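Local coordinates for ancillary protein 1 (PDB 2XI9), which acts as a pilus-presented adhesin of Streptococcus pyogenes, carrying an internal thioester bond that is required for efficient interaction with host cells, at residues E42-Q47 with F61-I66; E92-K97 with D323-E328; K214-V219 with L247-F252; R242-L247 with A278-L283. One frame throughout, in Å; residues are numbered along the deposited sequence.

In the fold
The modelled chain has two lobes. Contact 1 and segment 92-97 of contact 2 lie in the prealbumin-like region, and strand 321-329 packs against it. The centres of contacts 1 and 2 are 13 Å apart. They touch through L46 CD2 and M327 SE at 4.1 Å. Contacts 3 and 4 are nested along the chain inside the loop that contact 2 closes. They share L247 and helix 238-253, and their centres are 9 Å apart. V219 CG1 of contact 3 lies 3.7 Å from T245 O of contact 4. The centres of contacts 1 and 4 are about 43 Å apart. Q246 NE2, on segment 242-247, donates a hydrogen bond to C160 O. C160 is presumably the thioester cysteine.

Contact 1 (E42-Q47 with F61-I66); sequences EGATLQ and FSSNDI
S63 holds OG between its backbone N and carbonyl carbon (chi1 71°), which sets the hydroxyl in front of A44. F61 takes the same kind of first torsion (chi1 59°), and this swings its ring against L46. The S63 hydroxyl has two partners. It accepts from A44 N, with OG 3.0 Å from that nitrogen, and it also bonds to the carbonyl O of L41. S63 is buried, so the two bonds satisfy its oxygen and fix its rotation. Its backbone binds as well. S63 N donates to A44 O at 2.8 Å, and G43 N reaches S63 O at 3.2 Å. G43 has a positive phi, in the turn that leads into strand 45-48.

The regular pairing follows. Strands 45-48 and 60-62 form an antiparallel hairpin at one margin of the six-stranded sheet in the prealbumin-like domain, and 60-62 is the outermost strand there. L46 and F61 make the hydrogen-bonded pair. L46 N lies 2.8 Å from F61 O, in a nearly straight bond (176°), and F61 N returns a bond to L46 O. T45 and S62 make the non-hydrogen-bonded pair. L46 lays CB over one face of the F61 ring, 3.7 Å above its plane and offset toward the rim. L46 CD1 meets F61 CE2 at 3.8 Å. Both side chains also touch I29 of strand 26-33. At the other end E42 and D65 run side by side, with E42 OE2 5.1 Å from D65 OD2. Both residues are exposed, so solvent probably screens the like charges.

Contact 2 (E92-K97 with D323-E328); sequences EPITFK and DIIRME
I94 and F96 face I325 and M327 across the core of a beta sandwich. Strand 94-97 belongs to the six-stranded sheet, and strand 323-328 to the four-stranded sheet. Their axes come within 8.8 Å and run nearly antiparallel, with side chains filling the gap. I325 lies over one face of the F96 ring. Its CD1 sits above the ring centre, 3.8 Å from the centroid, in a CH-pi contact. The two side chains cross at about a right angle. F96 CG stands between its backbone N and carbonyl carbon (chi1 65°), which turns the flat of the ring to I325. I94 and I325 slide past each other, and their CG2 atoms meet at 4.1 Å. M327 is a selenomethionine. Its chain is extended through chi1 and chi2 and then bends at SE (chi3 -104°), which brings CE to 3.4 Å from E92 O and 4.2 Å from I94 CG1.

R326 NE and NH2 both grip E328 OE2, edge-on in the guanidinium plane. E118 takes NH1, and K199 also binds E328 OE2. I325 and M327 turn to the facing sheet while R326 and E328 turn the other way, the alternation of a strand in a two-sheet beta sandwich.

Contact 3 (K214-V219 with L247-F252); sequences KHIKKV and LAIYYF
H215 and F252 form the aromatic part of this helix pair. H215 CB stands directly over the F252 ring, 3.6 Å from its centroid, in a CH-pi contact. Y251 CD1 lies over the opposite face, so the phenyl ring is clamped from both sides. The imidazole itself is slid off. The ring centroids are 4.6 Å apart and the planes 29° from parallel, with little overlap. H215 ND1 lies 3.4 Å from F252 CE1 in van der Waals contact. Its hydrogen bond goes to D206 OD2, a bond that limits rotation of the imidazole.

The two helices, 209-222 and 238-253, run antiparallel in the thioester domain. Their short axes here are 9.7 Å apart at the closest. V219 and A248 point at the opposite helix. I216 and I249 start at the flanks and reach in with CD1. Helix 274-288 adds A287 against V219 and V284 against A248.

The rest is aliphatic packing. V219 splits its branches. CG1, anti to the backbone N (chi1 171°), meets A248 CB at 3.5 Å, while CG2 comes to the edge of the F252 ring, 3.6 Å from CE2. I249 CD1 is wedged between V219 CG1, at 3.7 Å, and I216 CD1, at 3.9 Å. I216 and I249 cross at about a right angle. The same I216 CD1 rests on F252 CB.

Contact 4 (R242-L247 with A278-L283); sequences RAATQL and AVAKIL
A244 and A280 meet where two helices come very close. Their CA atoms are 4.4 Å apart, since neither residue has more than a methyl to hold the backbones off. The short axes approach to 8.4 Å and cross at -50°, an angle consistent with ridges-into-grooves packing. A244 CB fits into a shallow hollow on the other helix, 3.8 Å from A280 N and 4.2 Å from V279 CG1. A280 CB answers it. It lies against A244 O at 3.8 Å, with L247 CD2 beside it at 4.2 Å.

L283 is the larger bump. Its CG is beside the backbone N and its chain then runs straight (chi2 178°), so CD1 reaches over the opposite backbone. CD1 rests 3.8 Å from T245 CA and 3.9 Å from T245 OG1. That hydroxyl is hydrogen-bonded to L241 O of its own helix and to Y224 N, just after helix 209-222.

All the touching residues are buried. Helix 238-253 lies between helix 274-288 on this side and strand 155-160 on another, where R242, T245 and Q246 touch Y159. Helix 209-222 also borders the contact, with V219 against T245 and K222 against L283.

Contact 1 (E42-Q47 with F61-I66)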
loop_
_atom_site.group_PDB
_atom_site.type_symbol
_atom_site.label_atom_id
_atom_site.label_comp_id
_atom_site.label_asym_id
_atom_site.label_seq_id
_atom_site.Cartn_x
_atom_site.Cartn_y
_atom_site.Cartn_z
ATOM N N GLU A 42 -10.116 15.120 10.339
ATOM C CA GLU A 42 -10.077 15.984 11.507
ATOM C C GLU A 42 -11.481 16.182 12.085
ATOM O O GLU A 42 -12.480 15.840 11.447
ATOM C CB GLU A 42 -9.453 17.339 11.125
ATOM C CG GLU A 42 -8.043 17.237 10.526
ATOM C CD GLU A 42 -7.566 18.524 9.855
ATOM O OE1 GLU A 42 -7.524 19.576 10.506
ATOM O OE2 GLU A 42 -7.223 18.482 8.661
ATOM N N GLY A 43 -11.549 16.746 13.291
ATOM C CA GLY A 43 -12.821 17.109 13.920
ATOM C C GLY A 43 -13.548 15.977 14.634
ATOM O O GLY A 43 -14.648 16.164 15.097
ATOM N N ALA A 44 -12.965 14.780 14.697
ATOM C CA ALA A 44 -13.562 13.716 15.492
ATOM C C ALA A 44 -13.183 13.940 16.956
ATOM O O ALA A 44 -12.008 14.120 17.268
ATOM C CB ALA A 44 -13.078 12.368 15.011
ATOM N N THR A 45 -14.158 13.952 17.859
ATOM C CA THR A 45 -13.832 14.046 19.279
ATOM C C THR A 45 -13.613 12.648 19.825
ATOM O O THR A 45 -14.545 11.839 19.848
ATOM C CB THR A 45 -14.927 14.752 20.085
ATOM O OG1 THR A 45 -14.971 16.144 19.729
ATOM C CG2 THR A 45 -14.637 14.621 21.565
ATOM N N LEU A 46 -12.379 12.364 20.250
ATOM C CA LEU A 46 -11.966 11.005 20.635
ATOM C C LEU A 46 -11.576 10.918 22.103
ATOM O O LEU A 46 -11.091 11.888 22.671
ATOM C CB LEU A 46 -10.783 10.539 19.777
ATOM C CG LEU A 46 -10.954 10.630 18.258
ATOM C CD1 LEU A 46 -9.739 10.019 17.521
ATOM C CD2 LEU A 46 -12.252 9.973 17.829
ATOM N N GLN A 47 -11.762 9.740 22.694
ATOM C CA GLN A 47 -11.531 9.528 24.124
ATOM C C GLN A 47 -10.684 8.276 24.372
ATOM O O GLN A 47 -11.047 7.188 23.926
ATOM C CB GLN A 47 -12.883 9.409 24.844
ATOM C CG GLN A 47 -12.813 9.233 26.346
ATOM C CD GLN A 47 -14.099 8.660 26.915
ATOM O OE1 GLN A 47 -15.003 9.399 27.309
ATOM N NE2 GLN A 47 -14.193 7.335 26.945
ATOM N N PHE A 61 -9.628 14.350 23.057
ATOM C CA PHE A 61 -8.956 15.227 22.115
ATOM C C PHE A 61 -9.650 15.200 20.775
ATOM O O PHE A 61 -10.506 14.360 20.520
ATOM C CB PHE A 61 -7.492 14.821 21.956
ATOM C CG PHE A 61 -7.312 13.414 21.478
ATOM C CD1 PHE A 61 -7.167 12.377 22.386
ATOM C CD2 PHE A 61 -7.314 13.124 20.125
ATOM C CE1 PHE A 61 -7.019 11.079 21.954
ATOM C CE2 PHE A 61 -7.168 11.834 19.691
ATOM C CZ PHE A 61 -7.018 10.806 20.606
ATOM N N SER A 62 -9.245 16.125 19.921
ATOM C CA SER A 62 -9.800 16.261 18.596
ATOM C C SER A 62 -8.822 15.660 17.597
ATOM O O SER A 62 -7.628 15.973 17.620
ATOM C CB SER A 62 -10.048 17.743 18.299
ATOM O OG SER A 62 -10.595 17.928 17.004
ATOM N N SER A 63 -9.318 14.785 16.725
ATOM C CA SER A 63 -8.471 14.210 15.684
ATOM C C SER A 63 -7.914 15.332 14.803
ATOM O O SER A 63 -8.610 16.312 14.489
ATOM C CB SER A 63 -9.211 13.166 14.853
ATOM O OG SER A 63 -10.182 13.743 14.011
ATOM N N ASN A 64 -6.642 15.208 14.450
ATOM C CA ASN A 64 -5.959 16.253 13.704
ATOM C C ASN A 64 -5.377 15.637 12.429
ATOM O O ASN A 64 -5.761 14.543 12.064
ATOM C CB ASN A 64 -4.901 16.924 14.582
ATOM C CG ASN A 64 -3.816 15.980 15.014
ATOM O OD1 ASN A 64 -3.655 14.906 14.456
ATOM N ND2 ASN A 64 -3.071 16.376 16.028
ATOM N N ASP A 65 -4.460 16.346 11.777
ATOM C CA ASP A 65 -3.999 15.989 10.462
ATOM C C ASP A 65 -2.764 15.092 10.454
ATOM O O ASP A 65 -2.448 14.538 9.416
ATOM C CB ASP A 65 -3.741 17.242 9.630
ATOM C CG ASP A 65 -2.679 18.146 10.222
ATOM O OD1 ASP A 65 -2.349 18.014 11.411
ATOM O OD2 ASP A 65 -2.190 19.031 9.490
ATOM N N ILE A 66 -2.060 14.961 11.577
ATOM C CA ILE A 66 -0.890 14.072 11.628
ATOM C C ILE A 66 -1.037 12.901 12.617
ATOM O O ILE A 66 -0.379 11.847 12.451
ATOM C CB ILE A 66 0.431 14.838 11.907
ATOM C CG1 ILE A 66 0.430 15.453 13.309
ATOM C CG2 ILE A 66 0.673 15.901 10.816
ATOM C CD1 ILE A 66 1.481 16.540 13.522
#

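Contact 2 (E92-K97 with D323-E328)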
loop_
_atom_site.group_PDB
_atom_site.type_symbol
_atom_site.label_atom_id
_atom_site.label_comp_id
_atom_site.label_asym_id
_atom_site.label_seq_id
_atom_site.Cartn_x
_atom_site.Cartn_y
_atom_site.Cartn_z
ATOM N N GLU A 92 -16.966 2.182 15.765
ATOM C CA GLU A 92 -16.927 1.290 16.923
ATOM C C GLU A 92 -15.673 1.583 17.734
ATOM O O GLU A 92 -14.642 1.954 17.155
ATOM C CB GLU A 92 -16.940 -0.184 16.505
ATOM C CG GLU A 92 -18.314 -0.715 16.165
ATOM C CD GLU A 92 -19.228 -0.790 17.385
ATOM O OE1 GLU A 92 -20.186 0.015 17.467
ATOM O OE2 GLU A 92 -18.978 -1.644 18.268
ATOM N N PRO A 93 -15.749 1.417 19.064
ATOM C CA PRO A 93 -14.583 1.642 19.909
ATOM C C PRO A 93 -13.454 0.669 19.574
ATOM O O PRO A 93 -13.722 -0.442 19.145
ATOM C CB PRO A 93 -15.103 1.352 21.327
ATOM C CG PRO A 93 -16.574 1.226 21.215
ATOM C CD PRO A 93 -16.863 0.826 19.821
ATOM N N ILE A 94 -12.210 1.094 19.761
ATOM C CA ILE A 94 -11.061 0.227 19.543
ATOM C C ILE A 94 -10.455 -0.175 20.876
ATOM O O ILE A 94 -10.136 0.680 21.691
ATOM C CB ILE A 94 -9.957 0.914 18.707
ATOM C CG1 ILE A 94 -10.482 1.368 17.346
ATOM C CG2 ILE A 94 -8.748 -0.031 18.530
ATOM C CD1 ILE A 94 -11.302 0.350 16.616
ATOM N N THR A 95 -10.271 -1.478 21.078
ATOM C CA THR A 95 -9.560 -1.985 22.242
ATOM C C THR A 95 -8.169 -2.419 21.788
ATOM O O THR A 95 -8.037 -3.113 20.779
ATOM C CB THR A 95 -10.322 -3.160 22.882
ATOM O OG1 THR A 95 -11.645 -2.727 23.237
ATOM C CG2 THR A 95 -9.607 -3.663 24.137
ATOM N N PHE A 96 -7.140 -1.987 22.519
ATOM C CA PHE A 96 -5.778 -2.412 22.243
ATOM C C PHE A 96 -4.979 -2.620 23.525
ATOM O O PHE A 96 -5.313 -2.059 24.577
ATOM C CB PHE A 96 -5.075 -1.441 21.277
ATOM C CG PHE A 96 -4.866 -0.048 21.813
ATOM C CD1 PHE A 96 -3.645 0.324 22.351
ATOM C CD2 PHE A 96 -5.869 0.902 21.729
ATOM C CE1 PHE A 96 -3.440 1.616 22.833
ATOM C CE2 PHE A 96 -5.672 2.211 22.202
ATOM C CZ PHE A 96 -4.460 2.563 22.759
ATOM N N LYS A 97 -3.963 -3.469 23.439
ATOM C CA LYS A 97 -3.104 -3.808 24.562
ATOM C C LYS A 97 -1.673 -3.386 24.261
ATOM O O LYS A 97 -1.168 -3.636 23.157
ATOM C CB LYS A 97 -3.170 -5.314 24.833
ATOM C CG LYS A 97 -2.313 -5.795 25.999
ATOM C CD LYS A 97 -2.890 -7.058 26.690
ATOM C CE LYS A 97 -2.272 -8.352 26.142
ATOM N NZ LYS A 97 -2.992 -9.588 26.626
ATOM N N ASP A 323 3.755 2.667 15.917
ATOM C CA ASP A 323 2.419 2.094 16.110
ATOM C C ASP A 323 1.387 3.178 15.984
ATOM O O ASP A 323 1.486 4.212 16.635
ATOM C CB ASP A 323 2.276 1.432 17.474
ATOM C CG ASP A 323 2.893 0.057 17.511
ATOM O OD1 ASP A 323 2.356 -0.876 16.874
ATOM O OD2 ASP A 323 3.929 -0.076 18.167
ATOM N N ILE A 324 0.404 2.912 15.141
ATOM C CA ILE A 324 -0.744 3.757 14.949
ATOM C C ILE A 324 -1.915 3.039 15.573
ATOM O O ILE A 324 -2.068 1.829 15.413
ATOM C CB ILE A 324 -1.021 3.983 13.457
ATOM C CG1 ILE A 324 0.182 4.632 12.774
ATOM C CG2 ILE A 324 -2.295 4.826 13.239
ATOM C CD1 ILE A 324 0.800 5.776 13.492
ATOM N N ILE A 325 -2.744 3.765 16.315
ATOM C CA ILE A 325 -4.053 3.249 16.646
ATOM C C ILE A 325 -4.963 3.904 15.641
ATOM O O ILE A 325 -5.303 5.101 15.746
ATOM C CB ILE A 325 -4.489 3.552 18.076
ATOM C CG1 ILE A 325 -3.401 3.123 19.085
ATOM C CG2 ILE A 325 -5.833 2.856 18.369
ATOM C CD1 ILE A 325 -2.965 1.672 18.952
ATOM N N ARG A 326 -5.378 3.105 14.673
ATOM C CA ARG A 326 -6.156 3.575 13.546
ATOM C C ARG A 326 -7.654 3.386 13.848
ATOM O O ARG A 326 -8.088 2.308 14.301
ATOM C CB ARG A 326 -5.696 2.816 12.300
ATOM C CG ARG A 326 -5.992 3.470 10.970
ATOM C CD ARG A 326 -4.970 3.142 9.861
ATOM N NE ARG A 326 -5.677 3.098 8.583
ATOM C CZ ARG A 326 -5.155 3.347 7.393
ATOM N NH1 ARG A 326 -3.867 3.677 7.238
ATOM N NH2 ARG A 326 -5.948 3.266 6.334
HETATM N N MSE A 327 -8.437 4.447 13.661
HETATM C CA MSE A 327 -9.891 4.341 13.695
HETATM C C MSE A 327 -10.430 4.952 12.405
HETATM O O MSE A 327 -9.928 5.984 11.942
HETATM C CB MSE A 327 -10.444 5.056 14.932
HETATM C CG MSE A 327 -11.946 5.028 15.089
HETATM SE SE MSE A 327 -12.467 6.102 16.642
HETATM C CE MSE A 327 -12.899 4.777 17.988
ATOM N N GLU A 328 -11.408 4.292 11.795
ATOM C CA GLU A 328 -11.947 4.735 10.520
ATOM C C GLU A 328 -13.453 4.984 10.619
ATOM O O GLU A 328 -14.192 4.211 11.247
ATOM C CB GLU A 328 -11.643 3.735 9.404
ATOM C CG GLU A 328 -10.190 3.296 9.354
ATOM C CD GLU A 328 -9.775 2.674 8.034
ATOM O OE1 GLU A 328 -10.647 2.368 7.177
ATOM O OE2 GLU A 328 -8.544 2.534 7.846
#

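Contact 3 (K214-V219 with L247-F252)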
loop_
_atom_site.group_PDB
_atom_site.type_symbol
_atom_site.label_atom_id
_atom_site.label_comp_id
_atom_site.label_asym_id
_atom_site.label_seq_id
_atom_site.Cartn_x
_atom_site.Cartn_y
_atom_site.Cartn_z
ATOM N N LYS A 214 -1.539 -12.598 1.805
ATOM C CA LYS A 214 -0.654 -13.675 1.497
ATOM C C LYS A 214 -0.371 -13.688 0.018
ATOM O O LYS A 214 0.773 -13.869 -0.370
ATOM C CB LYS A 214 -1.214 -15.023 1.991
ATOM C CG LYS A 214 -1.214 -15.116 3.546
ATOM C CD LYS A 214 -1.470 -16.527 4.117
ATOM C CE LYS A 214 -2.933 -16.773 4.438
ATOM N NZ LYS A 214 -3.146 -18.129 5.047
ATOM N N HIS A 215 -1.413 -13.527 -0.827
ATOM C CA HIS A 215 -1.231 -13.520 -2.292
ATOM C C HIS A 215 -0.244 -12.440 -2.767
ATOM O O HIS A 215 0.679 -12.704 -3.596
ATOM C CB HIS A 215 -2.595 -13.366 -3.012
ATOM C CG HIS A 215 -3.483 -14.565 -2.865
ATOM N ND1 HIS A 215 -4.857 -14.538 -3.048
ATOM C CD2 HIS A 215 -3.175 -15.841 -2.547
ATOM C CE1 HIS A 215 -5.347 -15.747 -2.853
ATOM N NE2 HIS A 215 -4.348 -16.564 -2.556
ATOM N N ILE A 216 -0.422 -11.239 -2.237
ATOM C CA ILE A 216 0.417 -10.136 -2.575
ATOM C C ILE A 216 1.884 -10.361 -2.177
ATOM O O ILE A 216 2.796 -10.134 -3.008
ATOM C CB ILE A 216 -0.159 -8.780 -1.986
ATOM C CG1 ILE A 216 -1.515 -8.426 -2.605
ATOM C CG2 ILE A 216 0.880 -7.697 -2.025
ATOM C CD1 ILE A 216 -1.557 -8.229 -4.052
ATOM N N LYS A 217 2.117 -10.850 -0.958
ATOM C CA LYS A 217 3.462 -11.083 -0.482
ATOM C C LYS A 217 4.121 -12.150 -1.333
ATOM O O LYS A 217 5.305 -12.068 -1.550
ATOM C CB LYS A 217 3.473 -11.563 0.956
ATOM C CG LYS A 217 3.163 -10.522 1.962
ATOM C CD LYS A 217 3.170 -11.178 3.325
ATOM C CE LYS A 217 2.959 -10.180 4.433
ATOM N NZ LYS A 217 2.812 -10.844 5.793
ATOM N N LYS A 218 3.341 -13.133 -1.841
ATOM C CA LYS A 218 3.946 -14.224 -2.616
ATOM C C LYS A 218 4.316 -13.847 -4.057
ATOM O O LYS A 218 5.309 -14.352 -4.590
ATOM C CB LYS A 218 3.081 -15.484 -2.570
ATOM C CG LYS A 218 3.141 -16.166 -1.154
ATOM C CD LYS A 218 2.064 -17.183 -0.918
ATOM C CE LYS A 218 2.410 -18.498 -1.570
ATOM N NZ LYS A 218 1.280 -19.525 -1.560
ATOM N N VAL A 219 3.518 -12.994 -4.682
ATOM C CA VAL A 219 3.853 -12.406 -5.966
ATOM C C VAL A 219 5.174 -11.628 -5.844
ATOM O O VAL A 219 6.101 -11.848 -6.634
ATOM C CB VAL A 219 2.718 -11.483 -6.501
ATOM C CG1 VAL A 219 3.151 -10.675 -7.742
ATOM C CG2 VAL A 219 1.441 -12.300 -6.865
ATOM N N LEU A 247 1.609 -7.303 -13.481
ATOM C CA LEU A 247 0.330 -7.891 -13.936
ATOM C C LEU A 247 -0.203 -8.896 -12.895
ATOM O O LEU A 247 -1.376 -8.980 -12.690
ATOM C CB LEU A 247 0.501 -8.534 -15.316
ATOM C CG LEU A 247 -0.741 -9.211 -15.911
ATOM C CD1 LEU A 247 -1.834 -8.163 -16.068
ATOM C CD2 LEU A 247 -0.407 -9.948 -17.256
ATOM N N ALA A 248 0.688 -9.654 -12.244
ATOM C CA ALA A 248 0.316 -10.601 -11.203
ATOM C C ALA A 248 -0.280 -9.861 -9.999
ATOM O O ALA A 248 -1.236 -10.310 -9.425
ATOM C CB ALA A 248 1.521 -11.457 -10.777
ATOM N N ILE A 249 0.238 -8.683 -9.695
ATOM C CA ILE A 249 -0.368 -7.846 -8.658
ATOM C C ILE A 249 -1.793 -7.424 -9.086
ATOM O O ILE A 249 -2.738 -7.575 -8.309
ATOM C CB ILE A 249 0.518 -6.612 -8.332
ATOM C CG1 ILE A 249 1.814 -7.041 -7.605
ATOM C CG2 ILE A 249 -0.334 -5.527 -7.567
ATOM C CD1 ILE A 249 1.636 -7.665 -6.215
ATOM N N TYR A 250 -1.937 -6.959 -10.333
ATOM C CA TYR A 250 -3.238 -6.556 -10.862
ATOM C C TYR A 250 -4.254 -7.708 -10.892
ATOM O O TYR A 250 -5.441 -7.473 -10.728
ATOM C CB TYR A 250 -3.097 -5.976 -12.266
ATOM C CG TYR A 250 -2.466 -4.598 -12.375
ATOM C CD1 TYR A 250 -2.476 -3.694 -11.303
ATOM C CD2 TYR A 250 -1.878 -4.199 -13.546
ATOM C CE1 TYR A 250 -1.935 -2.437 -11.420
ATOM C CE2 TYR A 250 -1.332 -2.906 -13.681
ATOM C CZ TYR A 250 -1.358 -2.045 -12.607
ATOM O OH TYR A 250 -0.832 -0.777 -12.728
ATOM N N TYR A 251 -3.772 -8.930 -11.117
ATOM C CA TYR A 251 -4.586 -10.116 -11.032
ATOM C C TYR A 251 -5.360 -10.180 -9.708
ATOM O O TYR A 251 -6.536 -10.516 -9.715
ATOM C CB TYR A 251 -3.732 -11.382 -11.262
ATOM C CG TYR A 251 -4.516 -12.687 -11.151
ATOM C CD1 TYR A 251 -4.661 -13.341 -9.930
ATOM C CD2 TYR A 251 -5.148 -13.228 -12.251
ATOM C CE1 TYR A 251 -5.401 -14.519 -9.828
ATOM C CE2 TYR A 251 -5.881 -14.416 -12.151
ATOM C CZ TYR A 251 -6.000 -15.044 -10.940
ATOM O OH TYR A 251 -6.736 -16.206 -10.838
ATOM N N PHE A 252 -4.717 -9.812 -8.597
ATOM C CA PHE A 252 -5.319 -9.852 -7.269
ATOM C C PHE A 252 -5.969 -8.537 -6.898
ATOM O O PHE A 252 -6.995 -8.549 -6.278
ATOM C CB PHE A 252 -4.290 -10.253 -6.177
ATOM C CG PHE A 252 -3.791 -11.672 -6.334
ATOM C CD1 PHE A 252 -4.638 -12.726 -6.143
ATOM C CD2 PHE A 252 -2.477 -11.919 -6.745
ATOM C CE1 PHE A 252 -4.177 -14.068 -6.356
ATOM C CE2 PHE A 252 -2.019 -13.224 -6.994
ATOM C CZ PHE A 252 -2.858 -14.282 -6.772
#

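Contact 4 (R242-L247 with A278-L283)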
loop_
_atom_site.group_PDB
_atom_site.type_symbol
_atom_site.label_atom_id
_atom_site.label_comp_id
_atom_site.label_asym_id
_atom_site.label_seq_id
_atom_site.Cartn_x
_atom_site.Cartn_y
_atom_site.Cartn_z
ATOM N N ARG A 242 9.672 -7.797 -14.332
ATOM C CA ARG A 242 9.019 -6.661 -13.688
ATOM C C ARG A 242 7.553 -6.523 -14.154
ATOM O O ARG A 242 6.649 -6.354 -13.356
ATOM C CB ARG A 242 9.821 -5.379 -13.950
ATOM C CG ARG A 242 9.422 -4.182 -13.080
ATOM C CD ARG A 242 10.459 -3.096 -13.188
ATOM N NE ARG A 242 10.181 -1.989 -12.263
ATOM C CZ ARG A 242 11.070 -1.110 -11.850
ATOM N NH1 ARG A 242 12.334 -1.168 -12.264
ATOM N NH2 ARG A 242 10.669 -0.144 -11.031
ATOM N N ALA A 243 7.335 -6.572 -15.459
ATOM C CA ALA A 243 6.003 -6.493 -16.008
ATOM C C ALA A 243 5.111 -7.648 -15.547
ATOM O O ALA A 243 3.967 -7.420 -15.181
ATOM C CB ALA A 243 6.039 -6.443 -17.495
ATOM N N ALA A 244 5.639 -8.867 -15.573
ATOM C CA ALA A 244 4.886 -10.038 -15.162
ATOM C C ALA A 244 4.462 -9.860 -13.716
ATOM O O ALA A 244 3.350 -10.217 -13.369
ATOM C CB ALA A 244 5.731 -11.318 -15.360
ATOM N N THR A 245 5.372 -9.319 -12.871
ATOM C CA THR A 245 5.109 -9.043 -11.452
ATOM C C THR A 245 3.981 -8.015 -11.335
ATOM O O THR A 245 3.062 -8.184 -10.521
ATOM C CB THR A 245 6.433 -8.588 -10.650
ATOM O OG1 THR A 245 7.531 -9.503 -10.940
ATOM C CG2 THR A 245 6.209 -8.554 -9.158
ATOM N N GLN A 246 4.040 -6.957 -12.138
ATOM C CA GLN A 246 3.021 -5.921 -12.078
ATOM C C GLN A 246 1.645 -6.498 -12.436
ATOM O O GLN A 246 0.639 -6.182 -11.802
ATOM C CB GLN A 246 3.372 -4.773 -13.036
ATOM C CG GLN A 246 2.349 -3.603 -13.055
ATOM C CD GLN A 246 2.204 -2.898 -11.728
ATOM O OE1 GLN A 246 2.959 -1.982 -11.433
ATOM N NE2 GLN A 246 1.191 -3.274 -10.949
ATOM N N LEU A 247 1.609 -7.303 -13.481
ATOM C CA LEU A 247 0.330 -7.891 -13.936
ATOM C C LEU A 247 -0.203 -8.896 -12.895
ATOM O O LEU A 247 -1.376 -8.980 -12.690
ATOM C CB LEU A 247 0.501 -8.534 -15.316
ATOM C CG LEU A 247 -0.741 -9.211 -15.911
ATOM C CD1 LEU A 247 -1.834 -8.163 -16.068
ATOM C CD2 LEU A 247 -0.407 -9.948 -17.256
ATOM N N ALA A 278 3.266 -16.305 -19.491
ATOM C CA ALA A 278 3.308 -17.624 -18.817
ATOM C C ALA A 278 3.963 -17.460 -17.424
ATOM O O ALA A 278 3.538 -18.066 -16.448
ATOM C CB ALA A 278 4.040 -18.653 -19.654
ATOM N N VAL A 279 4.988 -16.616 -17.328
ATOM C CA VAL A 279 5.609 -16.336 -16.030
ATOM C C VAL A 279 4.667 -15.557 -15.099
ATOM O O VAL A 279 4.588 -15.834 -13.880
ATOM C CB VAL A 279 6.971 -15.651 -16.191
ATOM C CG1 VAL A 279 7.470 -15.075 -14.835
ATOM C CG2 VAL A 279 7.963 -16.631 -16.794
ATOM N N ALA A 280 3.884 -14.632 -15.646
ATOM C CA ALA A 280 2.884 -13.959 -14.834
ATOM C C ALA A 280 1.949 -15.018 -14.239
ATOM O O ALA A 280 1.602 -14.947 -13.066
ATOM C CB ALA A 280 2.103 -12.938 -15.651
ATOM N N LYS A 281 1.564 -15.990 -15.060
ATOM C CA LYS A 281 0.688 -17.101 -14.613
ATOM C C LYS A 281 1.340 -17.975 -13.508
ATOM O O LYS A 281 0.672 -18.367 -12.533
ATOM C CB LYS A 281 0.254 -17.983 -15.781
ATOM C CG LYS A 281 -0.712 -17.330 -16.799
ATOM C CD LYS A 281 -1.284 -18.380 -17.820
ATOM C CE LYS A 281 -2.200 -17.713 -18.867
ATOM N NZ LYS A 281 -2.523 -18.622 -20.002
ATOM N N ILE A 282 2.622 -18.287 -13.680
ATOM C CA ILE A 282 3.429 -18.926 -12.605
ATOM C C ILE A 282 3.412 -18.151 -11.284
ATOM O O ILE A 282 3.153 -18.719 -10.245
ATOM C CB ILE A 282 4.900 -19.168 -13.074
ATOM C CG1 ILE A 282 4.924 -20.325 -14.063
ATOM C CG2 ILE A 282 5.827 -19.481 -11.859
ATOM C CD1 ILE A 282 6.133 -20.305 -15.051
ATOM N N LEU A 283 3.622 -16.837 -11.336
ATOM C CA LEU A 283 3.592 -16.018 -10.143
ATOM C C LEU A 283 2.233 -16.110 -9.450
ATOM O O LEU A 283 2.142 -16.332 -8.234
ATOM C CB LEU A 283 3.950 -14.587 -10.472
ATOM C CG LEU A 283 5.387 -14.310 -10.927
ATOM C CD1 LEU A 283 5.498 -12.791 -11.267
ATOM C CD2 LEU A 283 6.412 -14.760 -9.902
#